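Local structure of putative extracellular solute-binding protein (Bordetella bronchiseptica, 4P56) at residues Pro148-Thr153 with Phe209-Leu214; Lys127-Ala132 with Lys321-Pro326; Val27-Ser32 with Val61-Leu66. The protein serves as a periplasmic solute-binding protein of the TRAP transporter family that binds mandelate, and probably delivers its ligand to a membrane permease. One frame throughout, in Å; residues are numbered along the deposited sequence.

The three contacts lie far apart, with centres about 30 to 32 Å from one another, and none touches another. Interaction 1 alone reaches the ligand: F209 and S213 belong to the pocket that holds (R)-mandelate. Interaction 3 joins the first two strands of the chain, in a different sheet from interaction 1; the side chain of L31 is about 14 Å from the ligand, and the nearest atoms of interactions 1 and 3 are about 15 Å apart. Interaction 2 ties the end of helix 114-129 to the turn before the C-terminal helix, on the opposite side of the chain's centre from interaction 1. In sequence, interaction 3 closes first, and interaction 1 is nested within the loop that interaction 2 closes.

Interaction 1. Residues Pro148-Thr153 with Phe209-Leu214; sequences PGIAFT and FPAESL. With RMN ((R)-mandelic acid), chain D.
I150 and F209 form an antiparallel hydrogen-bonded pair. The I150 N to F209 O bond is short at 2.8 Å, although the donor stands above the carbonyl plane; the return bond from F209 N to I150 O is weak at 3.4 Å. Where the strands part, one water takes over, donating to P148 O (2.7 Å) and accepting from A211 N (3.0 Å), so that amide, where strand gives way to helix, has a partner.

Apolar contacts lie alongside. With CG anti to the carbonyl carbon (chi1 -67°), F152 lays its ring between strand and helix: CE2 meets F209 CB at 3.9 Å and CZ meets L214 CB at 4.0 Å. In this buried contact the flat ring takes L214 CD1 over one face and I150 CG2 over its centre, while I150 CD1 reaches A211 CB at 3.9 Å.

F209 and S213 face the ligand. The F209 ring, held against S213 CB, brings CE1 to 3.6 Å from mandelate O11 and makes a cation-pi contact with R170, itself mandelate-bound, while S213 OG donates to E212 OE1. This junction of mixed-sheet strand 206-210 with helix 211-216 contributes both to the mandelate pocket wall.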
# COMPACT_ATOMS: atom_id res chain seq x y z
N PRO A 148 5.96 -6.37 3.48
CA PRO A 148 5.78 -6.49 4.92
C PRO A 148 6.13 -5.18 5.62
O PRO A 148 7.21 -4.63 5.38
CB PRO A 148 6.81 -7.55 5.33
CG PRO A 148 7.16 -8.27 4.10
CD PRO A 148 6.85 -7.41 2.93
N GLY A 149 5.23 -4.72 6.47
CA GLY A 149 5.45 -3.50 7.24
C GLY A 149 6.43 -3.77 8.38
O GLY A 149 6.44 -4.85 8.99
N ILE A 150 7.25 -2.77 8.65
CA ILE A 150 8.28 -2.87 9.68
C ILE A 150 8.09 -1.76 10.69
O ILE A 150 7.65 -0.66 10.34
CB ILE A 150 9.65 -2.70 9.04
CG1 ILE A 150 9.91 -3.90 8.11
CG2 ILE A 150 10.71 -2.58 10.13
CD1 ILE A 150 11.19 -3.79 7.26
N ALA A 151 8.42 -2.02 11.95
CA ALA A 151 8.37 -0.97 12.95
C ALA A 151 9.74 -0.30 13.08
O ALA A 151 10.66 -0.86 13.69
CB ALA A 151 7.91 -1.53 14.31
N PHE A 152 9.86 0.90 12.53
CA PHE A 152 11.10 1.67 12.61
C PHE A 152 11.02 2.75 13.70
O PHE A 152 10.01 3.47 13.81
CB PHE A 152 11.38 2.40 11.30
CG PHE A 152 11.67 1.52 10.14
CD1 PHE A 152 12.89 0.86 10.04
CD2 PHE A 152 10.75 1.39 9.10
CE1 PHE A 152 13.19 0.07 8.95
CE2 PHE A 152 11.06 0.59 7.99
CZ PHE A 152 12.27 -0.06 7.90
N THR A 153 12.09 2.88 14.48
CA THR A 153 12.15 3.95 15.47
C THR A 153 13.50 4.64 15.49
O THR A 153 14.53 4.06 15.12
CB THR A 153 11.90 3.44 16.86
OG1 THR A 153 12.80 2.36 17.10
CG2 THR A 153 10.47 2.97 17.00
N PHE A 209 6.66 1.60 8.06
CA PHE A 209 6.93 1.61 6.62
C PHE A 209 7.40 0.22 6.20
O PHE A 209 7.88 -0.55 7.04
CB PHE A 209 8.08 2.57 6.32
CG PHE A 209 7.67 3.91 5.75
CD1 PHE A 209 6.48 4.09 5.07
CD2 PHE A 209 8.54 4.97 5.85
CE1 PHE A 209 6.16 5.32 4.53
CE2 PHE A 209 8.22 6.22 5.31
CZ PHE A 209 7.02 6.38 4.65
N PRO A 210 7.30 -0.10 4.90
CA PRO A 210 8.01 -1.27 4.39
C PRO A 210 9.50 -0.94 4.25
O PRO A 210 9.88 0.22 4.41
CB PRO A 210 7.38 -1.49 3.02
CG PRO A 210 7.09 -0.10 2.55
CD PRO A 210 6.69 0.68 3.80
N ALA A 211 10.32 -1.94 4.02
CA ALA A 211 11.76 -1.74 4.02
C ALA A 211 12.24 -0.64 3.07
O ALA A 211 13.09 0.14 3.42
CB ALA A 211 12.44 -3.03 3.68
N GLU A 212 11.71 -0.60 1.85
CA GLU A 212 12.25 0.28 0.81
C GLU A 212 12.16 1.75 1.22
O GLU A 212 13.02 2.56 0.85
CB GLU A 212 11.52 0.05 -0.54
CG GLU A 212 10.07 0.58 -0.62
CD GLU A 212 10.01 2.12 -0.86
OE1 GLU A 212 9.04 2.75 -0.42
OE2 GLU A 212 10.97 2.66 -1.44
N SER A 213 11.15 2.06 2.01
CA SER A 213 10.81 3.41 2.37
C SER A 213 11.87 4.01 3.28
O SER A 213 12.11 5.21 3.22
CB SER A 213 9.45 3.43 3.07
OG SER A 213 8.46 2.81 2.25
N LEU A 214 12.52 3.18 4.09
CA LEU A 214 13.65 3.64 4.90
C LEU A 214 14.64 4.41 4.03
O LEU A 214 15.23 5.41 4.44
CB LEU A 214 14.34 2.43 5.54
CG LEU A 214 15.61 2.71 6.33
CD1 LEU A 214 15.26 3.34 7.67
CD2 LEU A 214 16.43 1.43 6.54
C1 RMN D . 2.98 4.25 1.76
C2 RMN D . 2.93 5.06 0.63
C3 RMN D . 4.02 5.16 -0.22
C4 RMN D . 5.19 4.49 0.07
C5 RMN D . 5.26 3.69 1.21
C6 RMN D . 4.15 3.57 2.04
C7 RMN D . 1.80 4.16 2.69
C10 RMN D . 2.11 4.94 3.93
O8 RMN D . 1.55 2.87 3.11
O11 RMN D . 2.69 4.41 4.94
O12 RMN D . 1.84 6.18 3.96
O HOH W 1 9.23 -4.71 3.62

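Interaction 2. Residues Lys127-Ala132 with Lys321-Pro326; sequences KYLLKA and KGIDGP
I323 carries CG1 between its backbone N and carbonyl carbon (chi1 71°), which leaves CG2 anti to the carbonyl carbon and turns both branches toward helix 114-129. L129, with CG beside its own N (chi1 -56°), sends CD2 to meet them. L129 CD2 packs on I323 CG1 at 3.7 Å, while its still closer approach to I323 CD1, where chi2 (103°) is away from a staggered value, is doubtful. I323 CG2 also lies 3.5 Å from Y128 O. K131 extends beyond CG and passes across I323 at a slant, its CE methylene resting 3.4 Å from G322 O. At the other end, the small A132 lets the backbones come close, and its CB meets K321 CB at 4.0 Å.

Polar groups are joined through water. One water donates to Y128 O (2.9 Å) and accepts from D324 N (3.0 Å), lying in the plane of the Y128 ring at its edge. Another donates to A132 O (2.6 Å), while K321 NZ donates to it (2.8 Å), the bent lysine chain reaching round to the end of the 3-10 turn.

G322 tolerates the positive phi of the Schellman motif that ends helix 310-320, and D324, whose OD1 bonds to A327 N, is the N-cap of helix 325-340: a compact helix-to-helix turn packed against the end of helix 114-129.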
# COMPACT_ATOMS: atom_id res chain seq x y z
N LYS A 127 -13.06 -10.42 -7.60
CA LYS A 127 -14.07 -11.49 -7.57
C LYS A 127 -15.23 -11.20 -6.61
O LYS A 127 -16.35 -11.55 -6.89
CB LYS A 127 -13.40 -12.82 -7.18
CG LYS A 127 -14.41 -13.99 -7.03
CD LYS A 127 -13.66 -15.28 -7.04
CE LYS A 127 -14.56 -16.50 -7.14
NZ LYS A 127 -13.70 -17.72 -7.09
N TYR A 128 -14.96 -10.59 -5.46
CA TYR A 128 -15.97 -10.54 -4.40
C TYR A 128 -16.44 -9.13 -4.01
O TYR A 128 -17.51 -8.98 -3.43
CB TYR A 128 -15.46 -11.23 -3.12
CG TYR A 128 -15.19 -12.72 -3.26
CD1 TYR A 128 -16.21 -13.64 -3.13
CD2 TYR A 128 -13.91 -13.19 -3.48
CE1 TYR A 128 -15.97 -14.98 -3.25
CE2 TYR A 128 -13.66 -14.54 -3.61
CZ TYR A 128 -14.69 -15.43 -3.49
OH TYR A 128 -14.43 -16.78 -3.60
N LEU A 129 -15.61 -8.11 -4.24
CA LEU A 129 -15.82 -6.86 -3.53
C LEU A 129 -16.18 -5.66 -4.43
O LEU A 129 -16.59 -4.61 -3.92
CB LEU A 129 -14.56 -6.50 -2.72
CG LEU A 129 -14.11 -7.59 -1.74
CD1 LEU A 129 -12.83 -7.21 -1.00
CD2 LEU A 129 -15.20 -7.83 -0.75
N LEU A 130 -16.05 -5.82 -5.73
CA LEU A 130 -16.27 -4.70 -6.65
C LEU A 130 -17.69 -4.13 -6.53
O LEU A 130 -17.88 -2.92 -6.68
CB LEU A 130 -16.04 -5.12 -8.10
CG LEU A 130 -14.60 -5.42 -8.55
CD1 LEU A 130 -14.62 -5.75 -9.99
CD2 LEU A 130 -13.66 -4.25 -8.31
N LYS A 131 -18.68 -5.01 -6.31
CA LYS A 131 -20.08 -4.58 -6.26
C LYS A 131 -20.43 -3.62 -5.13
O LYS A 131 -21.44 -2.92 -5.22
CB LYS A 131 -21.03 -5.80 -6.23
CG LYS A 131 -20.84 -6.73 -5.04
CD LYS A 131 -21.78 -7.93 -5.16
CE LYS A 131 -21.99 -8.62 -3.84
NZ LYS A 131 -22.94 -9.77 -3.99
N ALA A 132 -19.58 -3.55 -4.11
CA ALA A 132 -19.78 -2.64 -2.98
C ALA A 132 -19.52 -1.15 -3.31
O ALA A 132 -19.86 -0.25 -2.51
CB ALA A 132 -18.90 -3.09 -1.85
N LYS A 321 -21.72 -4.40 3.73
CA LYS A 321 -21.63 -4.02 2.34
C LYS A 321 -22.25 -5.04 1.41
O LYS A 321 -22.18 -4.89 0.18
CB LYS A 321 -20.17 -3.80 1.92
CG LYS A 321 -19.54 -2.56 2.52
CD LYS A 321 -20.16 -1.28 1.97
CE LYS A 321 -19.34 -0.05 2.40
NZ LYS A 321 -19.86 1.25 1.92
N GLY A 322 -22.82 -6.11 1.96
CA GLY A 322 -23.53 -7.05 1.12
C GLY A 322 -22.64 -8.03 0.39
O GLY A 322 -23.05 -8.65 -0.58
N ILE A 323 -21.42 -8.21 0.85
CA ILE A 323 -20.53 -9.18 0.19
C ILE A 323 -20.34 -10.43 1.02
O ILE A 323 -20.68 -10.45 2.22
CB ILE A 323 -19.17 -8.57 -0.14
CG1 ILE A 323 -18.38 -8.36 1.12
CG2 ILE A 323 -19.30 -7.28 -0.96
CD1 ILE A 323 -17.35 -9.41 1.25
N ASP A 324 -19.82 -11.48 0.38
CA ASP A 324 -19.50 -12.74 1.05
C ASP A 324 -18.13 -12.69 1.76
O ASP A 324 -17.10 -13.05 1.20
CB ASP A 324 -19.53 -13.92 0.07
CG ASP A 324 -19.52 -15.28 0.78
OD1 ASP A 324 -19.15 -15.34 1.98
OD2 ASP A 324 -19.86 -16.28 0.13
N GLY A 325 -18.17 -12.25 3.00
CA GLY A 325 -16.98 -11.98 3.78
C GLY A 325 -16.15 -13.24 3.93
O GLY A 325 -14.97 -13.23 3.60
N PRO A 326 -16.76 -14.32 4.47
CA PRO A 326 -16.01 -15.55 4.71
C PRO A 326 -15.42 -16.12 3.44
O PRO A 326 -14.30 -16.61 3.51
CB PRO A 326 -17.07 -16.48 5.35
CG PRO A 326 -17.91 -15.52 6.14
CD PRO A 326 -18.01 -14.28 5.25
O HOH W 2 -19.22 -11.17 -2.58
O HOH W 3 -19.42 1.64 -0.79

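Interaction 3. Residues Val27-Ser32 with Val61-Leu66; sequences VELTLS and VTLRLL
E28 pairs with T62, L29 with L63, T30 with R64 and L31 with L65, as strands 28-31 and 62-65 run parallel in a beta-alpha-beta unit whose connection is helix 40-56. Near-straight backbone bonds zip them together, among them L29 N to T62 O (2.7 Å), R64 N to L29 O (2.7 Å) and L66 N to L31 O (2.9 Å). Backbone bonds from T30 and S32 to V87 lead on from this pair.

The tighter face carries the leucines, L29 and L31 buried, L63 and L65 less so. L29 CD1 touches V61 CG1 at 3.6 Å, L29 CB meets L63 CD2, and L31 CD2 meets L65 CD1 at 3.9 Å. Leucine suits this face because helix 40-56 lies against it, with M47 on L31 and W49 on L63.

The other face bears E28, T30, T62 and R64 and is more open to solvent; beta-branched threonines favour the extended backbone here. Methyl T30 CG2 lies over one face of the guanidinium, 3.6 Å from R64 NH2. R64 bends at chi3 (52°) to bring NE round to E28: OE1 of E28 accepts a hydrogen bond from R64 NE at 3.0 Å, part of a salt bridge, lying near the guanidinium plane and above its own carboxylate plane.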
# COMPACT_ATOMS: atom_id res chain seq x y z
N VAL A 27 -4.81 9.61 -27.79
CA VAL A 27 -5.13 10.02 -26.42
C VAL A 27 -3.93 9.93 -25.49
O VAL A 27 -3.34 8.86 -25.29
CB VAL A 27 -6.27 9.19 -25.82
CG1 VAL A 27 -6.47 9.55 -24.35
CG2 VAL A 27 -7.56 9.40 -26.58
N GLU A 28 -3.59 11.07 -24.92
CA GLU A 28 -2.55 11.19 -23.93
C GLU A 28 -3.23 11.33 -22.57
O GLU A 28 -3.98 12.26 -22.34
CB GLU A 28 -1.69 12.41 -24.25
CG GLU A 28 -0.40 12.46 -23.51
CD GLU A 28 0.54 13.51 -24.06
OE1 GLU A 28 0.08 14.62 -24.39
OE2 GLU A 28 1.75 13.22 -24.16
N LEU A 29 -2.98 10.39 -21.68
CA LEU A 29 -3.57 10.42 -20.38
C LEU A 29 -2.62 11.11 -19.41
O LEU A 29 -1.47 10.68 -19.25
CB LEU A 29 -3.86 9.00 -19.93
CG LEU A 29 -4.90 8.25 -20.79
CD1 LEU A 29 -4.86 6.75 -20.46
CD2 LEU A 29 -6.29 8.81 -20.56
N THR A 30 -3.07 12.14 -18.73
CA THR A 30 -2.19 12.75 -17.76
C THR A 30 -2.20 11.92 -16.47
O THR A 30 -3.24 11.36 -16.08
CB THR A 30 -2.58 14.21 -17.46
OG1 THR A 30 -3.96 14.29 -17.06
CG2 THR A 30 -2.37 15.07 -18.71
N LEU A 31 -1.04 11.87 -15.83
CA LEU A 31 -0.80 11.12 -14.62
C LEU A 31 -0.19 12.05 -13.56
O LEU A 31 0.80 12.70 -13.83
CB LEU A 31 0.18 9.98 -14.92
CG LEU A 31 0.81 9.29 -13.73
CD1 LEU A 31 -0.23 8.54 -12.90
CD2 LEU A 31 1.91 8.35 -14.24
N SER A 32 -0.80 12.14 -12.38
CA SER A 32 -0.17 12.87 -11.28
C SER A 32 0.35 11.89 -10.24
O SER A 32 -0.34 10.93 -9.90
CB SER A 32 -1.14 13.84 -10.59
OG SER A 32 -0.48 14.62 -9.61
N VAL A 61 -2.59 5.29 -27.17
CA VAL A 61 -2.79 5.65 -25.76
C VAL A 61 -1.43 5.76 -25.08
O VAL A 61 -0.66 4.83 -25.09
CB VAL A 61 -3.66 4.60 -24.99
CG1 VAL A 61 -3.93 5.05 -23.54
CG2 VAL A 61 -4.98 4.39 -25.73
N THR A 62 -1.15 6.93 -24.52
CA THR A 62 0.07 7.10 -23.74
C THR A 62 -0.24 7.75 -22.40
O THR A 62 -1.33 8.34 -22.22
CB THR A 62 1.06 7.96 -24.51
OG1 THR A 62 0.46 9.24 -24.75
CG2 THR A 62 1.37 7.31 -25.86
N LEU A 63 0.68 7.59 -21.46
CA LEU A 63 0.59 8.18 -20.12
C LEU A 63 1.64 9.27 -20.04
O LEU A 63 2.81 9.03 -20.34
CB LEU A 63 0.95 7.18 -19.04
CG LEU A 63 0.12 5.98 -18.69
CD1 LEU A 63 0.77 5.35 -17.47
CD2 LEU A 63 -1.32 6.40 -18.43
N ARG A 64 1.23 10.48 -19.64
CA ARG A 64 2.20 11.57 -19.48
C ARG A 64 2.28 11.90 -18.01
O ARG A 64 1.28 12.31 -17.42
CB ARG A 64 1.78 12.79 -20.31
CG ARG A 64 2.54 14.10 -20.01
CD ARG A 64 2.52 15.09 -21.19
NE ARG A 64 1.18 15.36 -21.69
CZ ARG A 64 0.33 16.27 -21.19
NH1 ARG A 64 0.69 17.02 -20.15
NH2 ARG A 64 -0.87 16.44 -21.74
N LEU A 65 3.45 11.69 -17.42
CA LEU A 65 3.68 12.06 -16.02
C LEU A 65 3.85 13.56 -15.85
O LEU A 65 4.77 14.17 -16.41
CB LEU A 65 4.91 11.36 -15.47
CG LEU A 65 5.28 11.65 -14.00
CD1 LEU A 65 4.18 11.29 -13.00
CD2 LEU A 65 6.57 10.93 -13.62
N LEU A 66 2.95 14.17 -15.09
CA LEU A 66 3.01 15.61 -14.87
C LEU A 66 4.22 15.89 -13.98
O LEU A 66 4.56 15.09 -13.12
CB LEU A 66 1.69 16.07 -14.18
CG LEU A 66 0.43 15.92 -15.05
CD1 LEU A 66 -0.87 16.14 -14.25
CD2 LEU A 66 0.48 16.90 -16.23
O HOH W 4 -1.18 9.06 -27.25